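Local coordinates for PmbA-related protein (Thermotoga maritima, PDB 1VL4) that is of unconfirmed function but is probably a metallopeptidase of the PmbA/TldD family, at residues K228-S232 with G233-V237; T242-L245 with D246-M250; S354-E357 with L358-M362. All coordinates share one frame; numbering follows the deposited sequence.

Contact 1 (K228-S232 with G233-V237); sequences KTIPS and GKYPV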
# COMPACT_ATOMS: atom_id res chain seq x y z
N LYS A 228 18.41 -7.75 28.01
CA LYS A 228 17.80 -8.74 28.88
C LYS A 228 16.33 -8.39 28.87
O LYS A 228 15.98 -7.24 28.63
CB LYS A 228 18.35 -8.63 30.30
CG LYS A 228 19.88 -8.70 30.38
CD LYS A 228 20.40 -8.54 31.80
CE LYS A 228 20.23 -9.80 32.64
NZ LYS A 228 20.95 -11.00 32.09
N THR A 229 15.46 -9.35 29.11
CA THR A 229 14.04 -8.99 29.18
C THR A 229 13.78 -8.60 30.63
O THR A 229 14.68 -8.68 31.47
CB THR A 229 13.08 -10.10 28.63
OG1 THR A 229 11.90 -9.49 28.08
CG2 THR A 229 12.73 -11.14 29.71
N ILE A 230 12.58 -8.09 30.92
CA ILE A 230 12.24 -7.71 32.27
C ILE A 230 10.89 -8.31 32.61
O ILE A 230 10.16 -8.75 31.71
CB ILE A 230 12.19 -6.15 32.45
CG1 ILE A 230 11.04 -5.55 31.66
CG2 ILE A 230 13.54 -5.53 32.08
CD1 ILE A 230 10.86 -4.05 31.92
N PRO A 231 10.55 -8.33 33.92
CA PRO A 231 9.25 -8.81 34.32
C PRO A 231 8.11 -7.94 33.82
O PRO A 231 8.19 -6.69 33.82
CB PRO A 231 9.34 -8.85 35.87
CG PRO A 231 10.79 -8.81 36.19
CD PRO A 231 11.38 -7.97 35.08
N SER A 232 7.05 -8.59 33.36
CA SER A 232 5.86 -7.87 32.99
C SER A 232 5.44 -7.08 34.20
O SER A 232 5.42 -7.60 35.32
CB SER A 232 4.74 -8.81 32.61
OG SER A 232 5.07 -9.49 31.42
N GLY A 233 5.09 -5.82 33.99
CA GLY A 233 4.61 -5.02 35.08
C GLY A 233 4.33 -3.62 34.59
O GLY A 233 4.41 -3.34 33.41
N LYS A 234 3.99 -2.76 35.53
CA LYS A 234 3.77 -1.35 35.25
C LYS A 234 5.06 -0.60 35.58
O LYS A 234 5.59 -0.74 36.67
CB LYS A 234 2.56 -0.89 36.06
CG LYS A 234 1.24 -1.39 35.49
CD LYS A 234 0.15 -1.56 36.57
N TYR A 235 5.63 0.13 34.63
CA TYR A 235 6.82 0.94 34.90
C TYR A 235 6.67 2.37 34.42
O TYR A 235 5.95 2.61 33.45
CB TYR A 235 8.07 0.39 34.24
CG TYR A 235 8.44 -1.01 34.61
CD1 TYR A 235 7.93 -2.06 33.89
CD2 TYR A 235 9.33 -1.28 35.63
CE1 TYR A 235 8.25 -3.37 34.20
CE2 TYR A 235 9.65 -2.60 35.96
CZ TYR A 235 9.10 -3.63 35.22
OH TYR A 235 9.41 -4.97 35.46
N PRO A 236 7.38 3.31 35.07
CA PRO A 236 7.53 4.64 34.46
C PRO A 236 8.25 4.45 33.12
O PRO A 236 9.11 3.55 33.00
CB PRO A 236 8.39 5.43 35.47
CG PRO A 236 8.54 4.58 36.66
CD PRO A 236 8.14 3.17 36.32
N VAL A 237 7.86 5.22 32.11
CA VAL A 237 8.41 5.09 30.77
C VAL A 237 8.92 6.42 30.28
O VAL A 237 8.15 7.40 30.18
CB VAL A 237 7.38 4.49 29.77
CG1 VAL A 237 7.88 4.63 28.33
CG2 VAL A 237 7.09 3.00 30.08
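Y235 sends its side chain back along the loop that leads into its own strand, where it meets I230 and P231. From CB, CG takes the position anti to the carbonyl carbon and beside the backbone N (chi1 -58°), which swings the ring toward the loop. The first ring atom to approach the loop is CD1, with I230 CD1 4.1 Å away. One atom further on the packing tightens: Y235 CE1 is 3.5 Å from I230 CD1, which arrives obliquely, from the opposite direction, at the end of an isoleucine chain extended beyond CG1. The strand carrying Y235 belongs to a mixed sheet of the C-terminal domain, paired parallel with strand 365-372 and antiparallel with strand 437-444, and the preceding loop folds over this ring as the chain enters the sheet. V366 touches both I230 and Y235, and the ring of W393 meets the tyrosine with the planes at about 80°. From CE1 to CZ the surroundings turn polar, for P231 O sits at the ring edge, in its plane. The hydroxyl donates to that carbonyl and ties the loop to the strand, Y235 OH to P231 O at 2.7 Å, the donor tilted 24° from the carbonyl plane. Y235 OH also lies 3.6 Å from P231 CD, the proline crossing the tyrosine side chain at about a right angle.

Contact 2 (T242-L245 with D246-M250); sequences TALL and DLMEM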
# COMPACT_ATOMS: atom_id res chain seq x y z
N THR A 242 11.91 9.52 19.05
CA THR A 242 11.72 8.61 17.91
C THR A 242 10.53 7.65 18.09
O THR A 242 9.84 7.37 17.12
CB THR A 242 12.97 7.76 17.68
OG1 THR A 242 13.39 7.20 18.92
CG2 THR A 242 14.10 8.61 17.18
N ALA A 243 10.29 7.14 19.30
CA ALA A 243 9.11 6.28 19.55
C ALA A 243 7.82 7.13 19.53
O ALA A 243 6.80 6.77 18.91
CB ALA A 243 9.25 5.53 20.86
N LEU A 244 7.88 8.30 20.15
CA LEU A 244 6.69 9.12 20.30
C LEU A 244 6.26 9.68 18.97
O LEU A 244 5.07 9.81 18.72
CB LEU A 244 6.92 10.21 21.34
CG LEU A 244 5.75 11.15 21.61
CD1 LEU A 244 4.57 10.38 22.21
CD2 LEU A 244 6.22 12.24 22.56
N LEU A 245 7.23 10.02 18.11
CA LEU A 245 6.93 10.51 16.76
C LEU A 245 6.03 9.51 16.02
O LEU A 245 5.12 9.94 15.34
CB LEU A 245 8.21 10.74 15.93
CG LEU A 245 9.02 11.97 16.28
CD1 LEU A 245 10.38 11.88 15.63
CD2 LEU A 245 8.23 13.22 15.84
N ASP A 246 6.30 8.22 16.13
CA ASP A 246 5.40 7.20 15.50
C ASP A 246 4.07 7.03 16.23
O ASP A 246 2.99 6.98 15.61
CB ASP A 246 6.07 5.84 15.40
CG ASP A 246 7.30 5.84 14.52
OD1 ASP A 246 7.45 6.73 13.65
OD2 ASP A 246 8.14 4.93 14.74
N LEU A 247 4.15 6.97 17.56
CA LEU A 247 2.98 6.70 18.35
C LEU A 247 1.94 7.79 18.19
O LEU A 247 0.74 7.49 18.07
CB LEU A 247 3.37 6.51 19.84
CG LEU A 247 2.21 6.02 20.72
CD1 LEU A 247 1.71 4.65 20.27
CD2 LEU A 247 2.65 5.93 22.14
N MET A 248 2.41 9.05 18.12
CA MET A 248 1.55 10.23 17.98
C MET A 248 0.67 10.16 16.73
O MET A 248 -0.31 10.88 16.63
CB MET A 248 2.39 11.51 17.79
CG MET A 248 2.92 12.11 19.02
SD MET A 248 4.08 13.40 18.50
CE MET A 248 3.07 14.73 17.88
N GLU A 249 1.11 9.44 15.71
CA GLU A 249 0.31 9.31 14.51
C GLU A 249 -1.07 8.78 14.78
O GLU A 249 -2.01 9.10 14.03
CB GLU A 249 1.02 8.42 13.49
CG GLU A 249 2.34 9.09 13.11
CD GLU A 249 2.61 8.98 11.68
OE1 GLU A 249 3.06 7.89 11.29
OE2 GLU A 249 2.33 9.98 10.96
N MET A 250 -1.22 7.98 15.84
CA MET A 250 -2.56 7.45 16.16
C MET A 250 -3.52 8.52 16.71
O MET A 250 -4.73 8.30 16.83
CB MET A 250 -2.43 6.23 17.06
CG MET A 250 -2.35 6.52 18.56
SD MET A 250 -2.27 4.94 19.47
CE MET A 250 -3.96 4.32 19.35
O HOH W 1 6.75 9.14 12.67
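L245 O is held by two groups: T432 OG1, which hydrogen-bonds to it from strand 432-434, and a water that makes a weak bond at 3.2 Å from L245 O. The same water donates to D246 OD1 at 2.7 Å, and thereby ties the aspartate side chain to the carbonyl of the residue before it. Another neighbour of this oxygen is aliphatic, E249 CG lying alongside. The amide of E249 turns instead to D246 O, three residues back, and M250 N does likewise with L247 O.

Just before these, the bonding is alpha-helical, each amide reaching four residues back. M248 N reaches L244 O at 2.8 Å, with an N-H...O angle of 162°, and L247 N reaches A243 O at 3.0 Å, this one in the carbonyl plane. L244 O is also crowded by the methionine it binds, since M248 CG lies 3.2 Å from it. L244 has its CG anti to the backbone N (chi1 -180°), which brings its branch beside M248: L244 CG and L244 CD1 both lie 4.0 Å from M248 CG, the two side chains crossing at a slant. A434 touches L244, L245 and M248, while F412 and L415 of helix 412-417 lie against L247. At the start of the segment T242 OG1 is anchored by T369 O and R240 NE. The arrangement is that of a short, largely buried alpha-helix tightening into a 3-10 turn, packed against strand 432-434 and helix 412-417 in the C-terminal domain.

Contact 3 (S354-E357 with L358-M362); sequences SFEE and LLKEM
F355 and L359, one helical turn apart, set their side chains at a slant to each other. CG of F355 lies anti to the backbone N (chi1 -172°), which lets the ring lean along the helix until its CE2 is 3.5 Å from L359 CD1. Strand residues L238 and V367 touch both side chains from the sheet on which the helix packs. Replacing F355 by an alanine would probably leave L359 CD1 without its aromatic neighbour and open a gap over L238 and V367. E356, bent at chi2, also slants across L359 and K360: OE1 rests near L359 CD1, and E356 OE2 is 3.1 Å from K360 CD.

S354 and E357 face each other at the helix start as a capping box. S354 is the N-cap residue, and its OG accepts from E357 N at 3.1 Å, while S354 N donates to E357 OE1 at 2.8 Å, entering at the anti lone pair. The chemistry is thus divided by face. Apolar groups press on the sheet, while the carboxylate of E357 is probably favoured by the helix N-terminus, and E356 OE2 and K360 NZ, 4.6 Å apart, are not in contact and probably attract each other only loosely.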
# COMPACT_ATOMS: atom_id res chain seq x y z
N SER A 354 16.56 18.23 29.24
CA SER A 354 17.21 17.41 28.24
C SER A 354 16.83 15.95 28.49
O SER A 354 16.26 15.62 29.54
CB SER A 354 18.71 17.56 28.35
OG SER A 354 19.13 17.02 29.58
N PHE A 355 17.18 15.08 27.54
CA PHE A 355 17.01 13.65 27.75
C PHE A 355 17.70 13.15 29.03
O PHE A 355 17.14 12.39 29.84
CB PHE A 355 17.51 12.89 26.52
CG PHE A 355 17.20 11.44 26.56
CD1 PHE A 355 16.00 10.96 26.07
CD2 PHE A 355 18.08 10.55 27.11
CE1 PHE A 355 15.72 9.61 26.14
CE2 PHE A 355 17.80 9.21 27.17
CZ PHE A 355 16.62 8.74 26.68
N GLU A 356 18.94 13.55 29.17
CA GLU A 356 19.73 13.16 30.35
C GLU A 356 19.07 13.61 31.65
O GLU A 356 19.13 12.89 32.65
CB GLU A 356 21.14 13.76 30.20
CG GLU A 356 22.14 13.42 31.32
CD GLU A 356 22.24 11.93 31.64
OE1 GLU A 356 22.16 11.10 30.70
OE2 GLU A 356 22.40 11.60 32.84
N GLU A 357 18.47 14.81 31.65
CA GLU A 357 17.72 15.31 32.80
C GLU A 357 16.46 14.49 33.07
O GLU A 357 16.16 14.15 34.21
CB GLU A 357 17.37 16.80 32.63
CG GLU A 357 18.60 17.71 32.77
CD GLU A 357 18.33 19.18 32.44
OE1 GLU A 357 17.72 19.51 31.40
OE2 GLU A 357 18.78 20.02 33.25
N LEU A 358 15.75 14.14 32.01
CA LEU A 358 14.61 13.23 32.11
C LEU A 358 14.97 11.85 32.68
O LEU A 358 14.21 11.28 33.46
CB LEU A 358 13.93 13.07 30.73
CG LEU A 358 13.22 14.29 30.14
CD1 LEU A 358 12.48 13.84 28.90
CD2 LEU A 358 12.27 15.04 31.10
N LEU A 359 16.10 11.30 32.25
CA LEU A 359 16.62 10.05 32.84
C LEU A 359 16.79 10.17 34.34
O LEU A 359 16.33 9.31 35.13
CB LEU A 359 17.99 9.71 32.25
CG LEU A 359 17.96 8.97 30.92
CD1 LEU A 359 19.38 8.95 30.32
CD2 LEU A 359 17.41 7.58 31.10
N LYS A 360 17.46 11.25 34.72
CA LYS A 360 17.75 11.55 36.10
C LYS A 360 16.45 11.71 36.87
O LYS A 360 16.29 11.11 37.95
CB LYS A 360 18.60 12.82 36.19
CG LYS A 360 20.12 12.65 36.40
CD LYS A 360 20.74 11.59 35.51
CE LYS A 360 22.14 11.24 35.97
NZ LYS A 360 22.17 10.62 37.34
N GLU A 361 15.51 12.49 36.34
CA GLU A 361 14.21 12.66 37.03
C GLU A 361 13.44 11.35 37.17
O GLU A 361 12.85 11.10 38.21
CB GLU A 361 13.32 13.64 36.30
CG GLU A 361 13.82 15.06 36.25
CD GLU A 361 13.41 15.85 37.44
OE1 GLU A 361 12.94 15.24 38.43
OE2 GLU A 361 13.57 17.09 37.39
N MET A 362 13.39 10.54 36.11
CA MET A 362 12.73 9.25 36.19
C MET A 362 13.40 8.34 37.22
O MET A 362 12.71 7.64 37.97
CB MET A 362 12.74 8.55 34.84
CG MET A 362 12.04 7.15 34.92
SD MET A 362 11.84 6.35 33.33
CE MET A 362 13.55 6.00 32.92

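Overall arrangement
Along the chain the contacts come in series, 1, 2 and 3, with strand 233-239 of contact 1 followed directly by helix 241-247 of contact 2. Their centres form a nearly equal-sided triangle: about 18 Å from contact 1 to contact 3, and about 20 Å from contact 2 to each of the others. Contacts 1 and 3 touch, M362 SD lying 3.9 Å from P236 O, because helix 355-362 packs on strands 233-239 and 365-372, parallel neighbours in the mixed sheet. Contact 2 lies deeper, about 10 Å from the chain centre, and its nearest atoms stay about 8 Å from either. The C-terminal domain thus joins the outlying end of an inner sheet strand, and the helix that covers that sheet, to a buried helix.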